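Local coordinates for NRPS (Penicillium fellutanum, PDB 6NKI), which binds NADPH in a Rossmann-fold domain that forms part of a fungal nonribosomal peptide synthetase, at residues R60-I66 / R81-V86; H125-V129 / A142-T147; H36-L41 / A280-I284. All coordinates share one frame; numbering follows the deposited sequence.

Contact 1. Residues R60-I66 / R81-V86; sequences RKGLARI and RRLIQV. With NDP (NADPH dihydro-nicotinamide-adenine-dinucleotide phosphate), chain B.
Arg-60 meets Arg-81 at one end of a contact that packs helix 59-72 against strand 84-88, the last two elements of a beta-alpha-beta unit in the Rossmann fold. Segment 60-66 crosses strand 84-86 at 126°, the axes 8.5 Å apart. The two arginine side chains cross roughly at right angles, yet their guanidinium planes lie within 14° of each other, Arg-60 NH2 being 4.0 Å from Arg-81 NE. Such like charges probably tolerate each other here because they lie toward the surface. Gly-62 brings its CA to Val-86 CG1, where a helix backbone without a side chain can come close to the strand. One turn on from Arg-60, Leu-63 rests CB on Val-86 CG2 at 4.1 Å, while its CD2 lies over one face of the Arg-60 guanidinium, displaced toward the margin of the group, and at the edge of that of Arg-81. Arg-65 turns from the strand to NADPH: bent at chi3 (62°), it gives weak hydrogen bonds from NE and NH2 (2.7 Å) to phosphate oxygen O1X. Ile-66 completes the apolar row, its CD1 meeting Ile-84 CD1 tip to tip at 3.6 Å and sliding past Val-86 CG2 at 3.7 Å.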
loop_
_atom_site.group_PDB
_atom_site.type_symbol
_atom_site.label_atom_id
_atom_site.label_comp_id
_atom_site.label_asym_id
_atom_site.label_seq_id
_atom_site.Cartn_x
_atom_site.Cartn_y
_atom_site.Cartn_z
ATOM N N ARG A 60 27.256 20.980 10.987
ATOM C CA ARG A 60 27.380 20.492 9.614
ATOM C C ARG A 60 27.615 18.986 9.586
ATOM O O ARG A 60 27.133 18.295 8.680
ATOM C CB ARG A 60 28.514 21.208 8.876
ATOM C CG ARG A 60 28.681 20.761 7.409
ATOM C CD ARG A 60 27.648 21.357 6.446
ATOM N NE ARG A 60 27.801 20.811 5.094
ATOM C CZ ARG A 60 27.055 21.152 4.043
ATOM N NH1 ARG A 60 26.121 22.085 4.157
ATOM N NH2 ARG A 60 27.270 20.583 2.863
ATOM N N LYS A 61 28.372 18.459 10.556
ATOM C CA LYS A 61 28.492 17.007 10.683
ATOM C C LYS A 61 27.119 16.364 10.800
ATOM O O LYS A 61 26.849 15.327 10.180
ATOM C CB LYS A 61 29.358 16.624 11.893
ATOM C CG LYS A 61 30.859 16.875 11.723
ATOM C CD LYS A 61 31.659 16.401 12.933
ATOM C CE LYS A 61 33.141 16.697 12.765
ATOM N NZ LYS A 61 33.921 16.314 13.978
ATOM N N GLY A 62 26.229 16.984 11.574
ATOM C CA GLY A 62 24.864 16.498 11.642
ATOM C C GLY A 62 24.177 16.499 10.288
ATOM O O GLY A 62 23.532 15.520 9.909
ATOM N N LEU A 63 24.286 17.610 9.550
ATOM C CA LEU A 63 23.715 17.650 8.207
ATOM C C LEU A 63 24.310 16.566 7.331
ATOM O O LEU A 63 23.582 15.839 6.654
ATOM C CB LEU A 63 23.931 19.010 7.555
ATOM C CG LEU A 63 23.456 18.962 6.100
ATOM C CD1 LEU A 63 21.950 18.734 6.008
ATOM C CD2 LEU A 63 23.893 20.188 5.315
ATOM N N ALA A 64 25.631 16.408 7.382
ATOM C CA ALA A 64 26.282 15.386 6.571
ATOM C C ALA A 64 25.712 13.998 6.847
ATOM O O ALA A 64 25.457 13.225 5.915
ATOM C CB ALA A 64 27.780 15.418 6.837
ATOM N N ARG A 65 25.487 13.673 8.127
ATOM C CA ARG A 65 24.963 12.361 8.487
ATOM C C ARG A 65 23.516 12.175 8.050
ATOM O O ARG A 65 23.068 11.037 7.861
ATOM C CB ARG A 65 25.069 12.134 9.994
ATOM C CG ARG A 65 26.468 11.914 10.537
ATOM C CD ARG A 65 26.360 11.730 12.037
ATOM N NE ARG A 65 25.565 10.547 12.368
ATOM C CZ ARG A 65 26.072 9.349 12.641
ATOM N NH1 ARG A 65 27.389 9.170 12.669
ATOM N NH2 ARG A 65 25.262 8.337 12.924
ATOM N N ILE A 66 22.757 13.263 7.925
ATOM C CA ILE A 66 21.381 13.140 7.461
ATOM C C ILE A 66 21.276 13.262 5.946
ATOM O O ILE A 66 20.275 12.812 5.369
ATOM C CB ILE A 66 20.455 14.143 8.179
ATOM C CG1 ILE A 66 20.941 15.571 7.992
ATOM C CG2 ILE A 66 20.324 13.798 9.655
ATOM C CD1 ILE A 66 20.104 16.576 8.686
ATOM N N ARG A 81 18.214 21.294 1.078
ATOM C CA ARG A 81 18.945 21.964 2.143
ATOM C C ARG A 81 18.181 23.180 2.658
ATOM O O ARG A 81 18.204 23.458 3.861
ATOM C CB ARG A 81 20.339 22.381 1.670
ATOM C CG ARG A 81 21.319 21.236 1.460
ATOM C CD ARG A 81 22.743 21.760 1.188
ATOM N NE ARG A 81 23.725 20.679 1.052
ATOM C CZ ARG A 81 24.144 20.181 -0.110
ATOM N NH1 ARG A 81 23.694 20.685 -1.251
ATOM N NH2 ARG A 81 25.029 19.194 -0.129
ATOM N N ARG A 82 17.475 23.899 1.773
ATOM C CA ARG A 82 16.915 25.197 2.153
ATOM C C ARG A 82 15.726 25.089 3.102
ATOM O O ARG A 82 15.231 26.123 3.564
ATOM C CB ARG A 82 16.490 25.987 0.917
ATOM C CG ARG A 82 15.259 25.429 0.225
ATOM C CD ARG A 82 14.906 26.294 -0.957
ATOM N NE ARG A 82 15.868 26.139 -2.035
ATOM C CZ ARG A 82 16.056 27.036 -2.990
ATOM N NH1 ARG A 82 15.386 28.175 -2.969
ATOM N NH2 ARG A 82 16.947 26.819 -3.942
ATOM N N LEU A 83 15.256 23.875 3.393
ATOM C CA LEU A 83 14.138 23.643 4.300
ATOM C C LEU A 83 14.562 23.050 5.634
ATOM O O LEU A 83 13.716 22.833 6.511
ATOM C CB LEU A 83 13.104 22.711 3.646
ATOM C CG LEU A 83 11.903 23.273 2.893
ATOM C CD1 LEU A 83 11.020 23.952 3.893
ATOM C CD2 LEU A 83 12.299 24.240 1.788
ATOM N N ILE A 84 15.843 22.788 5.819
ATOM C CA ILE A 84 16.315 21.967 6.920
ATOM C C ILE A 84 17.220 22.798 7.826
ATOM O O ILE A 84 18.057 23.576 7.351
ATOM C CB ILE A 84 17.026 20.716 6.364
ATOM C CG1 ILE A 84 17.277 19.680 7.446
ATOM C CG2 ILE A 84 18.322 21.078 5.671
ATOM C CD1 ILE A 84 17.598 18.327 6.839
ATOM N N GLN A 85 17.004 22.681 9.133
ATOM C CA GLN A 85 17.914 23.254 10.116
ATOM C C GLN A 85 18.277 22.175 11.119
ATOM O O GLN A 85 17.400 21.469 11.632
ATOM C CB GLN A 85 17.319 24.475 10.819
ATOM C CG GLN A 85 17.213 25.674 9.906
ATOM C CD GLN A 85 16.795 26.934 10.637
ATOM O OE1 GLN A 85 16.562 26.923 11.851
ATOM N NE2 GLN A 85 16.692 28.031 9.897
ATOM N N VAL A 86 19.560 22.045 11.392
ATOM C CA VAL A 86 20.059 20.967 12.223
ATOM C C VAL A 86 20.334 21.521 13.617
ATOM O O VAL A 86 20.980 22.567 13.766
ATOM C CB VAL A 86 21.316 20.344 11.597
ATOM C CG1 VAL A 86 21.869 19.271 12.482
ATOM C CG2 VAL A 86 20.979 19.781 10.236
HETATM P PA NDP B . 19.337 3.242 14.498
HETATM O O1A NDP B . 19.245 2.293 15.658
HETATM O O2A NDP B . 20.661 3.885 14.176
HETATM O O5B NDP B . 18.129 4.417 14.505
HETATM C C5B NDP B . 18.023 4.928 15.787
HETATM C C4B NDP B . 17.991 6.457 15.719
HETATM O O4B NDP B . 18.166 6.965 17.070
HETATM C C3B NDP B . 19.099 6.979 14.819
HETATM O O3B NDP B . 18.636 8.107 14.155
HETATM C C2B NDP B . 20.228 7.441 15.809
HETATM O O2B NDP B . 20.969 8.497 15.376
HETATM C C1B NDP B . 19.307 7.848 17.060
HETATM N N9A NDP B . 20.036 7.735 18.375
HETATM C C8A NDP B . 20.555 6.583 19.010
HETATM N N7A NDP B . 21.157 6.851 20.197
HETATM C C5A NDP B . 21.021 8.250 20.335
HETATM C C6A NDP B . 21.431 9.152 21.341
HETATM N N6A NDP B . 22.107 8.713 22.460
HETATM N N1A NDP B . 21.180 10.493 21.241
HETATM C C2A NDP B . 20.513 10.875 20.107
HETATM N N3A NDP B . 20.057 10.157 19.081
HETATM C C4A NDP B . 20.328 8.811 19.213
HETATM O O3 NDP B . 18.943 2.320 13.149
HETATM P PN NDP B . 17.747 1.283 13.477
HETATM O O1N NDP B . 17.267 0.672 12.219
HETATM O O2N NDP B . 18.074 0.423 14.681
HETATM O O5D NDP B . 16.222 2.145 14.073
HETATM C C5D NDP B . 15.714 3.125 13.162
HETATM C C4D NDP B . 14.109 3.137 13.108
HETATM O O4D NDP B . 13.605 1.904 12.573
HETATM C C3D NDP B . 13.468 3.296 14.518
HETATM O O3D NDP B . 12.676 4.468 14.534
HETATM C C2D NDP B . 12.577 2.045 14.758
HETATM O O2D NDP B . 11.250 2.361 15.140
HETATM C C1D NDP B . 12.498 1.412 13.394
HETATM N N1N NDP B . 12.678 -0.117 13.370
HETATM C C2N NDP B . 13.192 -0.600 12.204
HETATM C C3N NDP B . 13.455 -1.901 12.011
HETATM C C7N NDP B . 13.911 -2.137 10.661
HETATM O O7N NDP B . 14.692 -1.435 10.027
HETATM N N7N NDP B . 13.284 -3.170 10.042
HETATM C C4N NDP B . 13.238 -2.974 13.088
HETATM C C5N NDP B . 12.530 -2.403 14.284
HETATM C C6N NDP B . 12.276 -1.066 14.403
HETATM P P2B NDP B . 22.664 8.033 14.725
HETATM O O1X NDP B . 23.095 9.371 14.207
HETATM O O2X NDP B . 23.384 7.499 15.968
HETATM O O3X NDP B . 22.203 7.025 13.720
#

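Contact 2. Residues H125-V129 / A142-T147; sequences HCGAV and ANVRST. With NDP (NADPH dihydro-nicotinamide-adenine-dinucleotide phosphate), chain B.
His-125 directs its imidazole at the helix of segment 142-147, with NE2 3.3 Å from Ser-146 OG, an atom whose position in the model is less certain. With CG anti to the backbone N (chi1 -177°), the ring leaves the end of strand 122-125 and passes Thr-147 at about a right angle, CE1 standing 3.9 Å from Thr-147 OG1. Farther along the loop a second crossing occurs, again nearly perpendicular, between Val-129 and Asn-143. Here the amide oxygen does the touching: Asn-143 OD1 lies 3.5 Å from Ala-128 CA and 3.8 Å from Val-129 CG2. The chi1 of -63° sets Asn-143 CG beside its own backbone N, and ND2 is hydrogen-bonded to Thr-206 OG1 of helix 202-220, which helps fix the rotation of the amide. Val-129 adds an apolar touch, CG2 to Ala-142 CB at 4.0 Å. The loop that the helix backs is also the one that faces the cofactor, as is common after the fourth strand of a Rossmann fold. Ala-128 N gives a weak hydrogen bond to ribose oxygen O4B of NADPH (3.3 Å, 149°), though the loop and this ribose are modelled too close together for the detail to be certain, and Cys-126 SG lies 3.5 Å from hydroxyl O3D of the other ribose. Around this buried contact, helix 202-220 packs on Thr-147 and Val-144, its Ser-210 hydrogen-bonded to Thr-147, while Tyr-165 of strand 162-166 meets the His-125 ring.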
loop_
_atom_site.group_PDB
_atom_site.type_symbol
_atom_site.label_atom_id
_atom_site.label_comp_id
_atom_site.label_asym_id
_atom_site.label_seq_id
_atom_site.Cartn_x
_atom_site.Cartn_y
_atom_site.Cartn_z
ATOM N N HIS A 125 8.607 12.497 17.757
ATOM C CA HIS A 125 9.708 11.902 18.493
ATOM C C HIS A 125 9.903 10.488 17.956
ATOM O O HIS A 125 9.241 9.544 18.392
ATOM C CB HIS A 125 9.466 11.967 20.003
ATOM C CG HIS A 125 10.597 11.423 20.810
ATOM N ND1 HIS A 125 10.569 10.172 21.380
ATOM C CD2 HIS A 125 11.820 11.931 21.086
ATOM C CE1 HIS A 125 11.705 9.948 22.016
ATOM N NE2 HIS A 125 12.483 11.002 21.855
ATOM N N CYS A 126 10.841 10.358 17.011
ATOM C CA CYS A 126 11.219 9.104 16.365
ATOM C C CYS A 126 12.573 8.563 16.824
ATOM O O CYS A 126 12.772 7.341 16.830
ATOM C CB CYS A 126 11.240 9.292 14.840
ATOM S SG CYS A 126 11.624 7.778 13.931
ATOM N N GLY A 127 13.493 9.447 17.216
ATOM C CA GLY A 127 14.762 9.069 17.808
ATOM C C GLY A 127 14.667 8.143 19.007
ATOM O O GLY A 127 13.907 8.387 19.949
ATOM N N ALA A 128 15.445 7.065 18.959
ATOM C CA ALA A 128 15.541 6.087 20.033
ATOM C C ALA A 128 16.969 5.559 20.039
ATOM O O ALA A 128 17.833 6.063 19.319
ATOM C CB ALA A 128 14.518 4.965 19.849
ATOM N N VAL A 129 17.229 4.538 20.855
ATOM C CA VAL A 129 18.595 4.032 20.926
ATOM C C VAL A 129 18.885 3.064 19.782
ATOM O O VAL A 129 19.862 3.241 19.046
ATOM C CB VAL A 129 18.884 3.421 22.303
ATOM C CG1 VAL A 129 20.166 2.614 22.238
ATOM C CG2 VAL A 129 19.046 4.555 23.333
ATOM N N ALA A 142 17.776 8.621 27.483
ATOM C CA ALA A 142 17.765 8.861 26.047
ATOM C C ALA A 142 16.365 8.675 25.472
ATOM O O ALA A 142 15.909 9.471 24.641
ATOM C CB ALA A 142 18.776 7.943 25.365
ATOM N N ASN A 143 15.638 7.657 25.932
ATOM C CA ASN A 143 14.296 7.451 25.411
ATOM C C ASN A 143 13.255 8.224 26.228
ATOM O O ASN A 143 12.501 9.036 25.681
ATOM C CB ASN A 143 13.974 5.953 25.350
ATOM C CG ASN A 143 14.891 5.215 24.398
ATOM O OD1 ASN A 143 15.507 5.821 23.522
ATOM N ND2 ASN A 143 14.917 3.893 24.504
ATOM N N VAL A 144 13.212 8.009 27.540
ATOM C CA VAL A 144 12.058 8.467 28.311
ATOM C C VAL A 144 12.209 9.889 28.864
ATOM O O VAL A 144 11.210 10.605 28.991
ATOM C CB VAL A 144 11.767 7.473 29.445
ATOM C CG1 VAL A 144 10.465 7.843 30.181
ATOM C CG2 VAL A 144 11.735 6.049 28.922
ATOM N N ARG A 145 13.423 10.311 29.217
ATOM C CA ARG A 145 13.636 11.682 29.681
ATOM C C ARG A 145 13.366 12.673 28.561
ATOM O O ARG A 145 12.722 13.708 28.769
ATOM C CB ARG A 145 15.071 11.832 30.187
ATOM C CG ARG A 145 15.515 13.210 30.678
ATOM C CD ARG A 145 15.110 13.496 32.103
ATOM N NE ARG A 145 15.748 14.736 32.554
ATOM C CZ ARG A 145 15.594 15.288 33.756
ATOM N NH1 ARG A 145 14.835 14.704 34.675
ATOM N NH2 ARG A 145 16.225 16.419 34.046
ATOM N N SER A 146 13.883 12.366 27.376
ATOM C CA SER A 146 13.571 13.059 26.139
ATOM C C SER A 146 12.061 13.255 26.014
ATOM O O SER A 146 11.599 14.360 25.701
ATOM C CB SER A 146 14.170 12.270 24.966
ATOM O OG SER A 146 13.687 10.938 24.910
ATOM N N THR A 147 11.282 12.205 26.306
ATOM C CA THR A 147 9.829 12.319 26.233
ATOM C C THR A 147 9.315 13.265 27.312
ATOM O O THR A 147 8.453 14.115 27.055
ATOM C CB THR A 147 9.177 10.927 26.350
ATOM O OG1 THR A 147 9.695 10.038 25.339
ATOM C CG2 THR A 147 7.651 11.010 26.189
HETATM P PA NDP B . 19.337 3.242 14.498
HETATM O O1A NDP B . 19.245 2.293 15.658
HETATM O O2A NDP B . 20.661 3.885 14.176
HETATM O O5B NDP B . 18.129 4.417 14.505
HETATM C C5B NDP B . 18.023 4.928 15.787
HETATM C C4B NDP B . 17.991 6.457 15.719
HETATM O O4B NDP B . 18.166 6.965 17.070
HETATM C C3B NDP B . 19.099 6.979 14.819
HETATM O O3B NDP B . 18.636 8.107 14.155
HETATM C C2B NDP B . 20.228 7.441 15.809
HETATM O O2B NDP B . 20.969 8.497 15.376
HETATM C C1B NDP B . 19.307 7.848 17.060
HETATM N N9A NDP B . 20.036 7.735 18.375
HETATM C C8A NDP B . 20.555 6.583 19.010
HETATM N N7A NDP B . 21.157 6.851 20.197
HETATM C C5A NDP B . 21.021 8.250 20.335
HETATM C C6A NDP B . 21.431 9.152 21.341
HETATM N N6A NDP B . 22.107 8.713 22.460
HETATM N N1A NDP B . 21.180 10.493 21.241
HETATM C C2A NDP B . 20.513 10.875 20.107
HETATM N N3A NDP B . 20.057 10.157 19.081
HETATM C C4A NDP B . 20.328 8.811 19.213
HETATM O O3 NDP B . 18.943 2.320 13.149
HETATM P PN NDP B . 17.747 1.283 13.477
HETATM O O1N NDP B . 17.267 0.672 12.219
HETATM O O2N NDP B . 18.074 0.423 14.681
HETATM O O5D NDP B . 16.222 2.145 14.073
HETATM C C5D NDP B . 15.714 3.125 13.162
HETATM C C4D NDP B . 14.109 3.137 13.108
HETATM O O4D NDP B . 13.605 1.904 12.573
HETATM C C3D NDP B . 13.468 3.296 14.518
HETATM O O3D NDP B . 12.676 4.468 14.534
HETATM C C2D NDP B . 12.577 2.045 14.758
HETATM O O2D NDP B . 11.250 2.361 15.140
HETATM C C1D NDP B . 12.498 1.412 13.394
HETATM N N1N NDP B . 12.678 -0.117 13.370
HETATM C C2N NDP B . 13.192 -0.600 12.204
HETATM C C3N NDP B . 13.455 -1.901 12.011
HETATM C C7N NDP B . 13.911 -2.137 10.661
HETATM O O7N NDP B . 14.692 -1.435 10.027
HETATM N N7N NDP B . 13.284 -3.170 10.042
HETATM C C4N NDP B . 13.238 -2.974 13.088
HETATM C C5N NDP B . 12.530 -2.403 14.284
HETATM C C6N NDP B . 12.276 -1.066 14.403
HETATM P P2B NDP B . 22.664 8.033 14.725
HETATM O O1X NDP B . 23.095 9.371 14.207
HETATM O O2X NDP B . 23.384 7.499 15.968
HETATM O O3X NDP B . 22.203 7.025 13.720
#

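Contact 3. Residues H36-L41 / A280-I284; sequences HILHQL and ASLII
Ile-284 drives its CD1 against the backbone and side chains of Gln-40 and Leu-41, forming the main apolar part of a helix-to-helix contact between 32-43 and 276-288. The short segments cross at -59° with axes 9.2 Å apart, and the small Ala-280 lets the backbones approach, its CA being 5.1 Å from that of Ile-37. Ile-284 CD1 touches Leu-41 CD2 at 3.8 Å. Toward the sheet, Ile-37 and Ile-283 cross at about a right angle and meet through their CD1 atoms (4.0 Å). With chi1 at -58°, Ile-37 keeps CG1 beside its backbone N, facing Ala-280 CB at 4.3 Å. The outer margin is polar and partly open to solvent at Gln-40. This side chain, extended beyond CG, lays its amide along Ala-280 and Ser-281: OE1 comes 2.9 Å from Ser-281 N at an angle too poor for a hydrogen bond. Beyond this edge, Ser-281 packs on Gln-397 of the second subunit. No hydrogen bond joins the two segments themselves, which suggests that burial of apolar side chains mainly holds them together, and Gln-40 reaches the partner helix by its NE2 hydrogen bond to Asp-277 O, one turn before Ser-281.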
loop_
_atom_site.group_PDB
_atom_site.type_symbol
_atom_site.label_atom_id
_atom_site.label_comp_id
_atom_site.label_asym_id
_atom_site.label_seq_id
_atom_site.Cartn_x
_atom_site.Cartn_y
_atom_site.Cartn_z
ATOM N N HIS A 36 12.696 8.727 6.234
ATOM C CA HIS A 36 11.530 8.746 5.355
ATOM C C HIS A 36 10.475 9.728 5.838
ATOM O O HIS A 36 9.818 10.397 5.018
ATOM C CB HIS A 36 10.926 7.343 5.201
ATOM C CG HIS A 36 11.739 6.442 4.327
ATOM N ND1 HIS A 36 12.654 5.538 4.828
ATOM C CD2 HIS A 36 11.815 6.347 2.979
ATOM C CE1 HIS A 36 13.243 4.910 3.828
ATOM N NE2 HIS A 36 12.754 5.384 2.696
ATOM N N ILE A 37 10.300 9.821 7.163
ATOM C CA ILE A 37 9.498 10.904 7.705
ATOM C C ILE A 37 10.058 12.233 7.225
ATOM O O ILE A 37 9.317 13.093 6.738
ATOM C CB ILE A 37 9.445 10.823 9.235
ATOM C CG1 ILE A 37 8.879 9.473 9.668
ATOM C CG2 ILE A 37 8.605 11.975 9.807
ATOM C CD1 ILE A 37 9.062 9.215 11.159
ATOM N N LEU A 38 11.381 12.377 7.267
ATOM C CA LEU A 38 12.005 13.608 6.801
ATOM C C LEU A 38 11.637 13.880 5.343
ATOM O O LEU A 38 11.045 14.918 5.023
ATOM C CB LEU A 38 13.524 13.534 7.011
ATOM C CG LEU A 38 14.235 14.835 6.648
ATOM C CD1 LEU A 38 13.749 15.920 7.576
ATOM C CD2 LEU A 38 15.746 14.738 6.632
ATOM N N HIS A 39 11.957 12.928 4.460
ATOM C CA HIS A 39 11.573 12.981 3.044
ATOM C C HIS A 39 10.132 13.449 2.846
ATOM O O HIS A 39 9.866 14.389 2.082
ATOM C CB HIS A 39 11.754 11.600 2.444
ATOM C CG HIS A 39 11.468 11.536 0.986
ATOM N ND1 HIS A 39 11.060 10.379 0.365
ATOM C CD2 HIS A 39 11.569 12.474 0.017
ATOM C CE1 HIS A 39 10.890 10.618 -0.920
ATOM N NE2 HIS A 39 11.199 11.880 -1.158
ATOM N N GLN A 40 9.185 12.824 3.549
ATOM C CA GLN A 40 7.798 13.118 3.229
ATOM C C GLN A 40 7.337 14.448 3.811
ATOM O O GLN A 40 6.431 15.075 3.255
ATOM C CB GLN A 40 6.892 11.974 3.676
ATOM C CG GLN A 40 7.114 10.687 2.917
ATOM C CD GLN A 40 6.219 9.572 3.405
ATOM O OE1 GLN A 40 5.357 9.784 4.254
ATOM N NE2 GLN A 40 6.460 8.364 2.912
ATOM N N LEU A 41 7.918 14.901 4.923
ATOM C CA LEU A 41 7.625 16.265 5.380
ATOM C C LEU A 41 8.058 17.288 4.339
ATOM O O LEU A 41 7.247 18.075 3.854
ATOM C CB LEU A 41 8.309 16.549 6.718
ATOM C CG LEU A 41 7.728 15.758 7.875
ATOM C CD1 LEU A 41 8.622 15.901 9.075
ATOM C CD2 LEU A 41 6.318 16.224 8.178
ATOM N N ALA A 280 5.488 5.874 7.589
ATOM C CA ALA A 280 5.868 7.265 7.450
ATOM C C ALA A 280 4.666 8.128 7.080
ATOM O O ALA A 280 4.339 9.091 7.785
ATOM C CB ALA A 280 6.967 7.384 6.391
ATOM N N SER A 281 4.022 7.810 5.945
ATOM C CA SER A 281 2.843 8.540 5.486
ATOM C C SER A 281 1.794 8.609 6.586
ATOM O O SER A 281 1.185 9.662 6.832
ATOM C CB SER A 281 2.253 7.869 4.226
ATOM O OG SER A 281 1.092 8.538 3.698
ATOM N N LEU A 282 1.574 7.481 7.264
ATOM C CA LEU A 282 0.579 7.437 8.325
ATOM C C LEU A 282 0.984 8.272 9.539
ATOM O O LEU A 282 0.114 8.659 10.309
ATOM C CB LEU A 282 0.312 5.984 8.737
ATOM C CG LEU A 282 -0.687 5.750 9.880
ATOM C CD1 LEU A 282 -2.002 6.437 9.540
ATOM C CD2 LEU A 282 -0.944 4.285 10.145
ATOM N N ILE A 283 2.275 8.542 9.738
ATOM C CA ILE A 283 2.679 9.357 10.876
ATOM C C ILE A 283 2.428 10.825 10.586
ATOM O O ILE A 283 1.927 11.560 11.445
ATOM C CB ILE A 283 4.153 9.090 11.255
ATOM C CG1 ILE A 283 4.311 7.714 11.939
ATOM C CG2 ILE A 283 4.668 10.193 12.153
ATOM C CD1 ILE A 283 5.709 7.130 11.870
ATOM N N ILE A 284 2.810 11.248 9.386
ATOM C CA ILE A 284 2.648 12.664 8.970
ATOM C C ILE A 284 1.166 13.027 8.940
ATOM O O ILE A 284 0.824 14.075 9.448
ATOM C CB ILE A 284 3.316 12.886 7.611
ATOM C CG1 ILE A 284 4.828 12.693 7.715
ATOM C CG2 ILE A 284 2.953 14.249 7.059
ATOM C CD1 ILE A 284 5.564 12.981 6.438
#

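All three contacts belong to one Rossmann domain and its central parallel sheet. Contact 3 closes the longest loop of the three, pairing a helix near the start of the chain with one some 240 residues later, and contacts 1 and 2 form in series within that interval. Their centres lie 17 to 20 Å apart. Contact 3 touches both others, through Leu-38 on Ile-84 of contact 1 and Ile-37 on Cys-126 of contact 2, whereas contacts 1 and 2 stay about 10 Å apart at their nearest atoms. Helix 136-156 of contact 2 covers the sheet face opposite helix 32-43. NADPH bridges contacts 1 and 2, so distant parts of the fold jointly shape its pocket.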